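Local coordinates for substrate binding periplasmic protein (Ralstonia solanacearum, PDB 3LOP) that binds leucine in the crystal and probably serves as the periplasmic receptor that captures such a ligand for an ABC-type uptake system, at residues 141-149 with 196-205; 242-253 with 342-352. All blocks are in the same frame, centred on the assembly; numbering follows the deposited sequence.

Contacts 1 and 2 come one after the other along the chain, contact 1 closing before contact 2 opens, and their centres lie about 16 Å apart. Contact 1 joins the two middle strands of a parallel sheet, 144-149 and 199-203. Contact 2 pairs strand 249-252 with strand 344-348 in a small antiparallel sheet. Strand 224-227, next to 199-203 in the parallel sheet, also bonds through Leu225 to Ser249, so the two sheets meet there. The contacts touch directly where Leu202 CD1 packs on Tyr248 CE1 at 4.1 Å. Through that edge bond contact 2 brings the later strands onto the lobe whose parallel sheet leads to Thr205 at the bound leucine.

Contact 1 (141-149 with 196-205); sequences VTRIGVLYQ and DVQAIFLGAT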
ATOM      1  N   VAL A 141      -9.117  25.568  -5.117  1.00  4.93           N
ATOM      2  CA  VAL A 141      -7.827  25.353  -5.765  1.00  5.20           C
ATOM      3  C   VAL A 141      -8.012  25.123  -7.261  1.00  5.77           C
ATOM      4  O   VAL A 141      -8.879  24.355  -7.677  1.00  6.24           O
ATOM      5  CB  VAL A 141      -7.097  24.137  -5.157  1.00  5.49           C
ATOM      6  CG1 VAL A 141      -5.840  23.818  -5.953  1.00  7.22           C
ATOM      7  CG2 VAL A 141      -6.740  24.432  -3.711  1.00  7.95           C
ATOM      8  N   THR A 142      -7.200  25.797  -8.068  1.00  5.75           N
ATOM      9  CA  THR A 142      -7.281  25.643  -9.515  1.00  5.71           C
ATOM     10  C   THR A 142      -5.938  25.315 -10.159  1.00  5.90           C
ATOM     11  O   THR A 142      -5.893  24.878 -11.308  1.00  6.59           O
ATOM     12  CB  THR A 142      -7.827  26.912 -10.185  1.00  7.04           C
ATOM     13  OG1 THR A 142      -6.991  28.026  -9.847  1.00  8.42           O
ATOM     14  CG2 THR A 142      -9.249  27.179  -9.730  1.00  7.56           C
ATOM     15  N   ARG A 143      -4.849  25.515  -9.424  1.00  4.89           N
ATOM     16  CA  ARG A 143      -3.521  25.248  -9.964  1.00  5.51           C
ATOM     17  C   ARG A 143      -2.838  24.122  -9.208  1.00  4.67           C
ATOM     18  O   ARG A 143      -2.331  24.312  -8.103  1.00  4.55           O
ATOM     19  CB  ARG A 143      -2.675  26.521  -9.914  1.00  5.89           C
ATOM     20  CG  ARG A 143      -3.299  27.665 -10.708  1.00  5.33           C
ATOM     21  CD  ARG A 143      -2.355  28.849 -10.851  1.00  6.77           C
ATOM     22  NE  ARG A 143      -2.108  29.554  -9.596  1.00  9.18           N
ATOM     23  CZ  ARG A 143      -2.963  30.396  -9.021  1.00 10.57           C
ATOM     24  NH1 ARG A 143      -4.139  30.648  -9.584  1.00 11.66           N
ATOM     25  NH2 ARG A 143      -2.637  30.994  -7.884  1.00 12.55           N
ATOM     26  N   ILE A 144      -2.828  22.944  -9.824  1.00  5.57           N
ATOM     27  CA  ILE A 144      -2.248  21.762  -9.214  1.00  5.07           C
ATOM     28  C   ILE A 144      -1.063  21.204  -9.990  1.00  4.56           C
ATOM     29  O   ILE A 144      -1.101  21.094 -11.217  1.00  5.69           O
ATOM     30  CB  ILE A 144      -3.329  20.666  -9.076  1.00  6.62           C
ATOM     31  CG1 ILE A 144      -4.457  21.181  -8.174  1.00  7.50           C
ATOM     32  CG2 ILE A 144      -2.725  19.382  -8.508  1.00  8.64           C
ATOM     33  CD1 ILE A 144      -5.674  20.265  -8.095  1.00 10.47           C
ATOM     34  N   GLY A 145      -0.007  20.868  -9.256  1.00  4.05           N
ATOM     35  CA  GLY A 145       1.180  20.291  -9.856  1.00  4.41           C
ATOM     36  C   GLY A 145       1.244  18.835  -9.439  1.00  3.84           C
ATOM     37  O   GLY A 145       0.629  18.446  -8.444  1.00  4.48           O
ATOM     38  N   VAL A 146       1.965  18.015 -10.193  1.00  4.27           N
ATOM     39  CA  VAL A 146       2.063  16.602  -9.855  1.00  4.25           C
ATOM     40  C   VAL A 146       3.478  16.058  -9.991  1.00  4.16           C
ATOM     41  O   VAL A 146       4.139  16.277 -11.006  1.00  5.33           O
ATOM     42  CB  VAL A 146       1.146  15.741 -10.764  1.00  3.42           C
ATOM     43  CG1 VAL A 146       1.239  14.275 -10.356  1.00  4.42           C
ATOM     44  CG2 VAL A 146      -0.297  16.231 -10.681  1.00  5.27           C
ATOM     45  N   LEU A 147       3.940  15.369  -8.952  1.00  3.76           N
ATOM     46  CA  LEU A 147       5.244  14.713  -8.971  1.00  3.71           C
ATOM     47  C   LEU A 147       4.866  13.273  -9.290  1.00  4.73           C
ATOM     48  O   LEU A 147       4.030  12.697  -8.595  1.00  5.48           O
ATOM     49  CB  LEU A 147       5.909  14.750  -7.595  1.00  4.22           C
ATOM     50  CG  LEU A 147       7.147  13.845  -7.495  1.00  4.74           C
ATOM     51  CD1 LEU A 147       8.284  14.444  -8.310  1.00  5.94           C
ATOM     52  CD2 LEU A 147       7.564  13.677  -6.045  1.00  4.88           C
ATOM     53  N   TYR A 148       5.450  12.690 -10.331  1.00  3.91           N
ATOM     54  CA  TYR A 148       5.105  11.315 -10.674  1.00  4.25           C
ATOM     55  C   TYR A 148       6.299  10.429 -10.992  1.00  4.65           C
ATOM     56  O   TYR A 148       7.293  10.879 -11.563  1.00  4.81           O
ATOM     57  CB  TYR A 148       4.130  11.280 -11.858  1.00  5.39           C
ATOM     58  CG  TYR A 148       4.709  11.751 -13.175  1.00  5.34           C
ATOM     59  CD1 TYR A 148       4.825  13.110 -13.466  1.00  5.86           C
ATOM     60  CD2 TYR A 148       5.129  10.834 -14.138  1.00  6.50           C
ATOM     61  CE1 TYR A 148       5.341  13.544 -14.687  1.00  5.99           C
ATOM     62  CE2 TYR A 148       5.649  11.258 -15.360  1.00  7.77           C
ATOM     63  CZ  TYR A 148       5.751  12.613 -15.626  1.00  7.93           C
ATOM     64  OH  TYR A 148       6.257  13.039 -16.833  1.00 11.36           O
ATOM     65  N   GLN A 149       6.190   9.161 -10.615  1.00  4.06           N
ATOM     66  CA  GLN A 149       7.251   8.202 -10.882  1.00  4.28           C
ATOM     67  C   GLN A 149       7.208   7.858 -12.369  1.00  5.33           C
ATOM     68  O   GLN A 149       6.135   7.689 -12.947  1.00  5.40           O
ATOM     69  CB  GLN A 149       7.047   6.950 -10.025  1.00  2.87           C
ATOM     70  CG  GLN A 149       8.146   5.904 -10.156  1.00  3.09           C
ATOM     71  CD  GLN A 149       8.110   4.898  -9.024  1.00  4.69           C
ATOM     72  OE1 GLN A 149       8.594   5.169  -7.925  1.00  5.31           O
ATOM     73  NE2 GLN A 149       7.517   3.739  -9.279  1.00  4.78           N
ATOM     74  N   ASP A 196       3.661  27.891 -10.746  1.00 10.24           N
ATOM     75  CA  ASP A 196       2.789  28.690  -9.894  1.00 10.65           C
ATOM     76  C   ASP A 196       1.619  27.831  -9.423  1.00 10.41           C
ATOM     77  O   ASP A 196       0.470  28.058  -9.798  1.00 11.32           O
ATOM     78  CB  ASP A 196       2.296  29.910 -10.679  1.00 13.67           C
ATOM     79  CG  ASP A 196       1.476  30.855  -9.833  1.00 15.86           C
ATOM     80  OD1 ASP A 196       1.805  31.026  -8.642  1.00 17.95           O
ATOM     81  OD2 ASP A 196       0.511  31.443 -10.366  1.00 18.17           O
ATOM     82  N   VAL A 197       1.922  26.847  -8.583  1.00  8.50           N
ATOM     83  CA  VAL A 197       0.903  25.930  -8.090  1.00  6.30           C
ATOM     84  C   VAL A 197       0.479  26.142  -6.640  1.00  5.81           C
ATOM     85  O   VAL A 197       1.275  26.550  -5.795  1.00  6.69           O
ATOM     86  CB  VAL A 197       1.366  24.467  -8.267  1.00  7.21           C
ATOM     87  CG1 VAL A 197       1.504  24.151  -9.750  1.00  6.61           C
ATOM     88  CG2 VAL A 197       2.697  24.246  -7.560  1.00  7.07           C
ATOM     89  N   GLN A 198      -0.789  25.852  -6.366  1.00  5.85           N
ATOM     90  CA  GLN A 198      -1.352  26.001  -5.026  1.00  4.00           C
ATOM     91  C   GLN A 198      -1.266  24.695  -4.255  1.00  4.30           C
ATOM     92  O   GLN A 198      -1.309  24.682  -3.026  1.00  5.39           O
ATOM     93  CB  GLN A 198      -2.815  26.432  -5.118  1.00  5.19           C
ATOM     94  CG  GLN A 198      -3.009  27.790  -5.767  1.00  4.77           C
ATOM     95  CD  GLN A 198      -4.402  27.972  -6.323  1.00  6.11           C
ATOM     96  OE1 GLN A 198      -4.918  27.107  -7.032  1.00  5.41           O
ATOM     97  NE2 GLN A 198      -5.020  29.108  -6.017  1.00  6.39           N
ATOM     98  N   ALA A 199      -1.149  23.594  -4.987  1.00  4.30           N
ATOM     99  CA  ALA A 199      -1.062  22.278  -4.377  1.00  3.84           C
ATOM    100  C   ALA A 199      -0.251  21.362  -5.279  1.00  3.93           C
ATOM    101  O   ALA A 199      -0.244  21.520  -6.499  1.00  4.95           O
ATOM    102  CB  ALA A 199      -2.469  21.700  -4.172  1.00  4.86           C
ATOM    103  N   ILE A 200       0.452  20.417  -4.667  1.00  3.31           N
ATOM    104  CA  ILE A 200       1.247  19.453  -5.416  1.00  3.62           C
ATOM    105  C   ILE A 200       0.886  18.064  -4.924  1.00  3.53           C
ATOM    106  O   ILE A 200       0.974  17.774  -3.728  1.00  2.97           O
ATOM    107  CB  ILE A 200       2.757  19.679  -5.221  1.00  3.11           C
ATOM    108  CG1 ILE A 200       3.171  21.001  -5.872  1.00  4.87           C
ATOM    109  CG2 ILE A 200       3.534  18.520  -5.838  1.00  4.35           C
ATOM    110  CD1 ILE A 200       4.611  21.402  -5.591  1.00  5.65           C
ATOM    111  N   PHE A 201       0.469  17.218  -5.858  1.00  3.48           N
ATOM    112  CA  PHE A 201       0.081  15.851  -5.556  1.00  4.17           C
ATOM    113  C   PHE A 201       1.272  14.935  -5.808  1.00  4.55           C
ATOM    114  O   PHE A 201       1.923  15.019  -6.851  1.00  5.39           O
ATOM    115  CB  PHE A 201      -1.101  15.448  -6.436  1.00  4.46           C
ATOM    116  CG  PHE A 201      -1.638  14.080  -6.142  1.00  5.35           C
ATOM    117  CD1 PHE A 201      -1.082  12.955  -6.739  1.00  7.42           C
ATOM    118  CD2 PHE A 201      -2.693  13.919  -5.252  1.00  7.30           C
ATOM    119  CE1 PHE A 201      -1.569  11.682  -6.452  1.00  7.95           C
ATOM    120  CE2 PHE A 201      -3.188  12.652  -4.958  1.00  8.72           C
ATOM    121  CZ  PHE A 201      -2.624  11.532  -5.560  1.00  8.43           C
ATOM    122  N   LEU A 202       1.562  14.067  -4.844  1.00  3.86           N
ATOM    123  CA  LEU A 202       2.693  13.157  -4.964  1.00  3.15           C
ATOM    124  C   LEU A 202       2.307  11.740  -5.378  1.00  3.72           C
ATOM    125  O   LEU A 202       1.825  10.952  -4.564  1.00  3.71           O
ATOM    126  CB  LEU A 202       3.462  13.105  -3.639  1.00  4.01           C
ATOM    127  CG  LEU A 202       3.820  14.446  -2.990  1.00  3.98           C
ATOM    128  CD1 LEU A 202       4.515  14.187  -1.660  1.00  5.99           C
ATOM    129  CD2 LEU A 202       4.714  15.266  -3.920  1.00  5.00           C
ATOM    130  N   GLY A 203       2.514  11.434  -6.655  1.00  3.21           N
ATOM    131  CA  GLY A 203       2.235  10.100  -7.162  1.00  4.20           C
ATOM    132  C   GLY A 203       3.585   9.420  -7.155  1.00  4.78           C
ATOM    133  O   GLY A 203       4.166   9.131  -8.204  1.00  4.01           O
ATOM    134  N   ALA A 204       4.084   9.171  -5.950  1.00  5.74           N
ATOM    135  CA  ALA A 204       5.403   8.591  -5.767  1.00  5.73           C
ATOM    136  C   ALA A 204       5.489   7.617  -4.607  1.00  5.49           C
ATOM    137  O   ALA A 204       4.518   7.393  -3.882  1.00  5.68           O
ATOM    138  CB  ALA A 204       6.402   9.714  -5.549  1.00  7.89           C
ATOM    139  N   THR A 205       6.674   7.039  -4.447  1.00  4.03           N
ATOM    140  CA  THR A 205       6.937   6.109  -3.364  1.00  4.59           C
ATOM    141  C   THR A 205       7.530   6.888  -2.193  1.00  5.12           C
ATOM    142  O   THR A 205       7.858   8.068  -2.321  1.00  4.91           O
ATOM    143  CB  THR A 205       7.896   4.995  -3.816  1.00  4.88           C
ATOM    144  OG1 THR A 205       9.064   5.578  -4.407  1.00  6.46           O
ATOM    145  CG2 THR A 205       7.208   4.097  -4.842  1.00  4.89           C
TER
HETATM  146  O   HOH W   1      -7.631  29.286  -7.535  1.00 12.24           O
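Gln198 reaches across to the chain at Thr142 and Arg143, where the two neighbouring parallel strands begin. Its CB sits 3.7 Å from Arg143 O, with Val141 CG1 also close by. From there CG leaves anti to the carbonyl carbon (chi1 -63°), and the extended chain carries the amide over one face of the Arg143 guanidinium. CG and CD both lie close to NH2, and CD is 3.8 Å from the guanidinium plane, over its centre; the two flat groups are stacked, 26° apart. At the tip the branches divide the work. OE1 accepts two backbone N-H groups, from Thr142 N at 2.8 Å, in the carbonyl plane, and from Arg143 N at 2.9 Å, tilted from it. NE2 donates a hydrogen to a water that also meets Thr142 OG1. These bonds fix the amide's rotation.

Arg143 bends at chi3 (-69°), which brings NE to Asp196. Asp196 O lies at the guanidinium edge, in its plane, and takes a weak hydrogen bond, whereas OD2 stands well out of that plane, 3.3 Å from NE, so that attraction is one of charge alone.

Beyond this polar end the backbones run as a regular parallel ladder from Gly145 N–Ala199 O to Gln149 N–Gly203 O. On one face Leu147 CD2 meets Leu202 CD2 at 3.9 Å, with Phe212 of helix 206-218 against both leucines; on the other, Val146 CG1 lies at the edge of the Phe201 ring. At the far end Gln149 OE1 approaches Thr205 CG2 but is hydrogen-bonded to Tyr178 OH. Thr205, just before helix 206-218, touches the bound leucine. Central parallel strands between helices, with a ligand residue at their C-terminal end, are typical of a Rossmann-like lobe of a periplasmic binding protein.

Contact 2 (242-253 with 342-352); sequences LDAVRGYSLALV and YIELGVVGPNG
An antiparallel pairing joins strand 249-252 to strand 344-348 in a small sheet beside the parallel sheet of one lobe of the periplasmic binding protein fold, joined to it where Ser249 bonds to Leu225 of strand 224-227. Leu250 and Gly346 form a hydrogen-bonded pair, exchanging bonds both ways; Leu252 and Glu344 form the other, with Glu344 N donating to Leu252 O. Gly346 has no side chain on the face of Leu250 and Leu252, and both leucines lean over its backbone: Leu250 CD2 lies 3.7 Å from Gly346 O. On the opposite face Ala251 CB and Leu345 CD2 pack together, and Met132 of helix 125-138 covers both.

Tyr342 lies side by side with Leu252, its OH 3.9 Å from Leu252 CB. The same hydroxyl donates to Glu344 OE1 in an unusually short contact, on its anti side and out of the carboxylate plane.

At the end of strand 344-348, Val348 fits among Leu242, Val245 and Tyr248, while Leu242 CD2 rests 3.4 Å from Pro350 O. Arg246 CG sits between the backbone N and the carbonyl carbon (chi1 57°), and the chain bends at chi3. The guanidinium thereby meets the 349-352 turn side-on: NE at 2.9 Å and NH2 at 3.1 Å both donate to Pro350 O, while NH1 bridges to Asp243 OD1.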
ATOM      1  N   LEU A 242       9.245  17.153  10.228  1.00  8.41           N
ATOM      2  CA  LEU A 242       7.926  17.700  10.516  1.00  9.04           C
ATOM      3  C   LEU A 242       7.742  19.132  10.007  1.00  9.05           C
ATOM      4  O   LEU A 242       6.645  19.508   9.599  1.00  9.08           O
ATOM      5  CB  LEU A 242       7.658  17.638  12.023  1.00 11.92           C
ATOM      6  CG  LEU A 242       6.229  17.946  12.472  1.00 12.81           C
ATOM      7  CD1 LEU A 242       5.248  17.013  11.764  1.00 12.21           C
ATOM      8  CD2 LEU A 242       6.133  17.779  13.976  1.00 14.36           C
ATOM      9  N   ASP A 243       8.803  19.935  10.026  1.00  9.47           N
ATOM     10  CA  ASP A 243       8.686  21.311   9.548  1.00  9.79           C
ATOM     11  C   ASP A 243       8.184  21.370   8.108  1.00  8.87           C
ATOM     12  O   ASP A 243       7.450  22.285   7.734  1.00  9.89           O
ATOM     13  CB  ASP A 243      10.029  22.046   9.631  1.00 11.17           C
ATOM     14  CG  ASP A 243      10.422  22.400  11.054  1.00 13.67           C
ATOM     15  OD1 ASP A 243       9.559  22.342  11.954  1.00 14.45           O
ATOM     16  OD2 ASP A 243      11.600  22.758  11.267  1.00 15.46           O
ATOM     17  N   ALA A 244       8.584  20.396   7.298  1.00  7.04           N
ATOM     18  CA  ALA A 244       8.174  20.367   5.900  1.00  6.59           C
ATOM     19  C   ALA A 244       6.904  19.555   5.691  1.00  5.23           C
ATOM     20  O   ALA A 244       6.162  19.796   4.740  1.00  5.78           O
ATOM     21  CB  ALA A 244       9.301  19.790   5.036  1.00  7.08           C
ATOM     22  N   VAL A 245       6.643  18.623   6.600  1.00  4.65           N
ATOM     23  CA  VAL A 245       5.495  17.733   6.478  1.00  5.45           C
ATOM     24  C   VAL A 245       4.190  18.111   7.180  1.00  5.60           C
ATOM     25  O   VAL A 245       3.123  17.694   6.738  1.00  5.03           O
ATOM     26  CB  VAL A 245       5.901  16.293   6.898  1.00  5.52           C
ATOM     27  CG1 VAL A 245       4.721  15.347   6.786  1.00  5.91           C
ATOM     28  CG2 VAL A 245       7.039  15.807   6.006  1.00  6.16           C
ATOM     29  N   ARG A 246       4.242  18.886   8.261  1.00  5.37           N
ATOM     30  CA  ARG A 246       2.990  19.238   8.928  1.00  5.34           C
ATOM     31  C   ARG A 246       2.020  19.864   7.922  1.00  4.43           C
ATOM     32  O   ARG A 246       2.405  20.717   7.117  1.00  5.92           O
ATOM     33  CB  ARG A 246       3.233  20.179  10.125  1.00  6.17           C
ATOM     34  CG  ARG A 246       3.962  21.484   9.833  1.00  7.86           C
ATOM     35  CD  ARG A 246       3.944  22.400  11.065  1.00  8.62           C
ATOM     36  NE  ARG A 246       4.560  21.788  12.244  1.00  8.28           N
ATOM     37  CZ  ARG A 246       5.830  21.955  12.602  1.00  9.55           C
ATOM     38  NH1 ARG A 246       6.633  22.724  11.880  1.00  8.18           N
ATOM     39  NH2 ARG A 246       6.305  21.344  13.684  1.00  9.66           N
ATOM     40  N   GLY A 247       0.772  19.401   7.949  1.00  3.88           N
ATOM     41  CA  GLY A 247      -0.237  19.912   7.036  1.00  3.46           C
ATOM     42  C   GLY A 247      -0.497  19.007   5.843  1.00  3.92           C
ATOM     43  O   GLY A 247      -1.492  19.175   5.136  1.00  4.85           O
ATOM     44  N   TYR A 248       0.408  18.060   5.613  1.00  3.89           N
ATOM     45  CA  TYR A 248       0.291  17.106   4.513  1.00  3.42           C
ATOM     46  C   TYR A 248      -1.066  16.404   4.540  1.00  4.10           C
ATOM     47  O   TYR A 248      -1.497  15.915   5.586  1.00  4.14           O
ATOM     48  CB  TYR A 248       1.418  16.068   4.617  1.00  3.22           C
ATOM     49  CG  TYR A 248       1.358  14.946   3.601  1.00  2.77           C
ATOM     50  CD1 TYR A 248       1.759  15.147   2.280  1.00  4.23           C
ATOM     51  CD2 TYR A 248       0.912  13.679   3.971  1.00  4.76           C
ATOM     52  CE1 TYR A 248       1.719  14.105   1.349  1.00  5.18           C
ATOM     53  CE2 TYR A 248       0.868  12.634   3.052  1.00  4.78           C
ATOM     54  CZ  TYR A 248       1.275  12.853   1.746  1.00  4.24           C
ATOM     55  OH  TYR A 248       1.251  11.811   0.841  1.00  6.45           O
ATOM     56  N   SER A 249      -1.728  16.362   3.385  1.00  3.65           N
ATOM     57  CA  SER A 249      -3.037  15.727   3.253  1.00  4.66           C
ATOM     58  C   SER A 249      -2.928  14.331   2.650  1.00  5.00           C
ATOM     59  O   SER A 249      -2.083  14.075   1.793  1.00  4.43           O
ATOM     60  CB  SER A 249      -3.959  16.577   2.376  1.00  7.98           C
ATOM     61  OG  SER A 249      -4.344  17.768   3.036  1.00 12.88           O
ATOM     62  N   LEU A 250      -3.800  13.433   3.092  1.00  4.80           N
ATOM     63  CA  LEU A 250      -3.771  12.066   2.598  1.00  5.45           C
ATOM     64  C   LEU A 250      -5.144  11.423   2.650  1.00  6.62           C
ATOM     65  O   LEU A 250      -6.102  12.001   3.166  1.00  6.60           O
ATOM     66  CB  LEU A 250      -2.805  11.222   3.432  1.00  8.11           C
ATOM     67  CG  LEU A 250      -3.169  11.114   4.917  1.00  8.76           C
ATOM     68  CD1 LEU A 250      -2.939   9.691   5.406  1.00 12.26           C
ATOM     69  CD2 LEU A 250      -2.353  12.111   5.722  1.00 11.17           C
ATOM     70  N   ALA A 251      -5.230  10.219   2.098  1.00  5.70           N
ATOM     71  CA  ALA A 251      -6.471   9.467   2.118  1.00  7.76           C
ATOM     72  C   ALA A 251      -6.201   8.205   2.926  1.00  8.56           C
ATOM     73  O   ALA A 251      -5.279   7.450   2.622  1.00 12.93           O
ATOM     74  CB  ALA A 251      -6.903   9.109   0.699  1.00  8.35           C
ATOM     75  N   LEU A 252      -6.991   7.998   3.971  1.00  5.89           N
ATOM     76  CA  LEU A 252      -6.848   6.829   4.827  1.00  6.18           C
ATOM     77  C   LEU A 252      -7.582   5.652   4.189  1.00  5.58           C
ATOM     78  O   LEU A 252      -8.779   5.748   3.917  1.00  6.65           O
ATOM     79  CB  LEU A 252      -7.457   7.117   6.202  1.00  8.17           C
ATOM     80  CG  LEU A 252      -6.864   8.278   7.006  1.00  9.88           C
ATOM     81  CD1 LEU A 252      -7.812   8.679   8.133  1.00 10.52           C
ATOM     82  CD2 LEU A 252      -5.519   7.863   7.552  1.00 11.57           C
ATOM     83  N   VAL A 253      -6.867   4.556   3.944  1.00  3.77           N
ATOM     84  CA  VAL A 253      -7.472   3.362   3.353  1.00  4.22           C
ATOM     85  C   VAL A 253      -7.235   2.148   4.254  1.00  4.76           C
ATOM     86  O   VAL A 253      -7.599   1.019   3.919  1.00  4.74           O
ATOM     87  CB  VAL A 253      -6.912   3.081   1.937  1.00  4.28           C
ATOM     88  CG1 VAL A 253      -7.248   4.243   1.017  1.00  7.62           C
ATOM     89  CG2 VAL A 253      -5.411   2.855   1.990  1.00  5.44           C
ATOM     90  N   TYR A 342     -13.610   1.058   2.527  1.00  6.34           N
ATOM     91  CA  TYR A 342     -13.240   2.116   3.461  1.00  6.22           C
ATOM     92  C   TYR A 342     -12.244   3.132   2.922  1.00  5.97           C
ATOM     93  O   TYR A 342     -11.185   2.779   2.401  1.00  6.43           O
ATOM     94  CB  TYR A 342     -12.651   1.523   4.745  1.00  6.20           C
ATOM     95  CG  TYR A 342     -12.085   2.577   5.672  1.00  6.29           C
ATOM     96  CD1 TYR A 342     -12.926   3.411   6.407  1.00  6.58           C
ATOM     97  CD2 TYR A 342     -10.706   2.781   5.766  1.00  6.23           C
ATOM     98  CE1 TYR A 342     -12.410   4.424   7.211  1.00  7.35           C
ATOM     99  CE2 TYR A 342     -10.180   3.792   6.565  1.00  8.13           C
ATOM    100  CZ  TYR A 342     -11.037   4.610   7.283  1.00  9.14           C
ATOM    101  OH  TYR A 342     -10.522   5.618   8.062  1.00 10.43           O
ATOM    102  N   ILE A 343     -12.590   4.405   3.065  1.00  6.30           N
ATOM    103  CA  ILE A 343     -11.706   5.484   2.659  1.00  7.10           C
ATOM    104  C   ILE A 343     -12.174   6.800   3.261  1.00  7.65           C
ATOM    105  O   ILE A 343     -13.341   7.181   3.146  1.00  7.86           O
ATOM    106  CB  ILE A 343     -11.594   5.621   1.121  1.00  7.58           C
ATOM    107  CG1 ILE A 343     -10.637   6.770   0.790  1.00  8.16           C
ATOM    108  CG2 ILE A 343     -12.966   5.848   0.498  1.00  8.08           C
ATOM    109  CD1 ILE A 343     -10.288   6.880  -0.677  1.00  8.12           C
ATOM    110  N   GLU A 344     -11.253   7.474   3.935  1.00  6.91           N
ATOM    111  CA  GLU A 344     -11.542   8.756   4.557  1.00  8.35           C
ATOM    112  C   GLU A 344     -10.336   9.646   4.333  1.00  8.15           C
ATOM    113  O   GLU A 344      -9.248   9.163   4.021  1.00 11.50           O
ATOM    114  CB  GLU A 344     -11.785   8.594   6.064  1.00 11.57           C
ATOM    115  CG  GLU A 344     -12.972   7.712   6.425  1.00 16.71           C
ATOM    116  CD  GLU A 344     -13.207   7.628   7.926  1.00 20.83           C
ATOM    117  OE1 GLU A 344     -12.242   7.354   8.670  1.00 23.20           O
ATOM    118  OE2 GLU A 344     -14.361   7.830   8.362  1.00 23.64           O
ATOM    119  N   LEU A 345     -10.526  10.949   4.470  1.00  6.82           N
ATOM    120  CA  LEU A 345      -9.412  11.864   4.296  1.00  6.42           C
ATOM    121  C   LEU A 345      -8.767  12.105   5.650  1.00  5.73           C
ATOM    122  O   LEU A 345      -9.412  11.971   6.696  1.00  5.54           O
ATOM    123  CB  LEU A 345      -9.890  13.185   3.686  1.00  5.86           C
ATOM    124  CG  LEU A 345     -10.421  13.089   2.251  1.00  7.16           C
ATOM    125  CD1 LEU A 345     -10.883  14.460   1.783  1.00  9.25           C
ATOM    126  CD2 LEU A 345      -9.330  12.557   1.328  1.00  8.25           C
ATOM    127  N   GLY A 346      -7.483  12.440   5.622  1.00  5.55           N
ATOM    128  CA  GLY A 346      -6.754  12.694   6.847  1.00  5.37           C
ATOM    129  C   GLY A 346      -5.703  13.761   6.633  1.00  5.21           C
ATOM    130  O   GLY A 346      -5.459  14.189   5.503  1.00  5.23           O
ATOM    131  N   VAL A 347      -5.075  14.190   7.723  1.00  4.48           N
ATOM    132  CA  VAL A 347      -4.051  15.222   7.654  1.00  5.35           C
ATOM    133  C   VAL A 347      -3.009  15.031   8.751  1.00  6.16           C
ATOM    134  O   VAL A 347      -3.300  14.474   9.811  1.00  7.01           O
ATOM    135  CB  VAL A 347      -4.683  16.630   7.813  1.00  6.61           C
ATOM    136  CG1 VAL A 347      -5.322  16.759   9.194  1.00  7.47           C
ATOM    137  CG2 VAL A 347      -3.634  17.708   7.605  1.00  7.57           C
ATOM    138  N   VAL A 348      -1.787  15.482   8.490  1.00  5.14           N
ATOM    139  CA  VAL A 348      -0.730  15.390   9.487  1.00  5.08           C
ATOM    140  C   VAL A 348      -0.804  16.675  10.308  1.00  5.22           C
ATOM    141  O   VAL A 348      -0.637  17.771   9.772  1.00  5.42           O
ATOM    142  CB  VAL A 348       0.658  15.269   8.828  1.00  5.49           C
ATOM    143  CG1 VAL A 348       1.754  15.311   9.889  1.00  6.66           C
ATOM    144  CG2 VAL A 348       0.738  13.967   8.049  1.00  6.97           C
ATOM    145  N   GLY A 349      -1.082  16.527  11.600  1.00  5.34           N
ATOM    146  CA  GLY A 349      -1.192  17.673  12.489  1.00  8.04           C
ATOM    147  C   GLY A 349       0.110  18.408  12.758  1.00  7.22           C
ATOM    148  O   GLY A 349       1.183  17.944  12.372  1.00  8.03           O
ATOM    149  N   PRO A 350       0.049  19.564  13.439  1.00  7.74           N
ATOM    150  CA  PRO A 350       1.227  20.373  13.759  1.00  8.39           C
ATOM    151  C   PRO A 350       2.379  19.622  14.416  1.00  8.92           C
ATOM    152  O   PRO A 350       3.543  19.964  14.202  1.00  8.91           O
ATOM    153  CB  PRO A 350       0.659  21.460  14.666  1.00  7.21           C
ATOM    154  CG  PRO A 350      -0.723  21.637  14.138  1.00  8.34           C
ATOM    155  CD  PRO A 350      -1.174  20.206  13.954  1.00  6.47           C
ATOM    156  N   ASN A 351       2.059  18.604  15.210  1.00  9.29           N
ATOM    157  CA  ASN A 351       3.092  17.832  15.887  1.00 10.23           C
ATOM    158  C   ASN A 351       3.273  16.436  15.295  1.00 10.76           C
ATOM    159  O   ASN A 351       3.949  15.588  15.880  1.00 12.34           O
ATOM    160  CB  ASN A 351       2.780  17.746  17.380  1.00 11.81           C
ATOM    161  CG  ASN A 351       2.588  19.113  18.007  1.00 14.13           C
ATOM    162  OD1 ASN A 351       3.409  20.013  17.820  1.00 15.43           O
ATOM    163  ND2 ASN A 351       1.503  19.276  18.755  1.00 15.65           N
ATOM    164  N   GLY A 352       2.664  16.199  14.137  1.00  9.39           N
ATOM    165  CA  GLY A 352       2.819  14.908  13.484  1.00  8.76           C
ATOM    166  C   GLY A 352       1.705  13.882  13.588  1.00  8.96           C
ATOM    167  O   GLY A 352       1.755  12.860  12.905  1.00  9.70           O
TER
HETATM  168  O   HOH W   2       5.829  20.272  16.608  1.00 15.30           O
HETATM  169  O   HOH W   3      -6.618  16.431   4.255  1.00 20.32           O
HETATM  170  O   HOH W   4      -9.773   0.548   2.242  1.00  4.35           O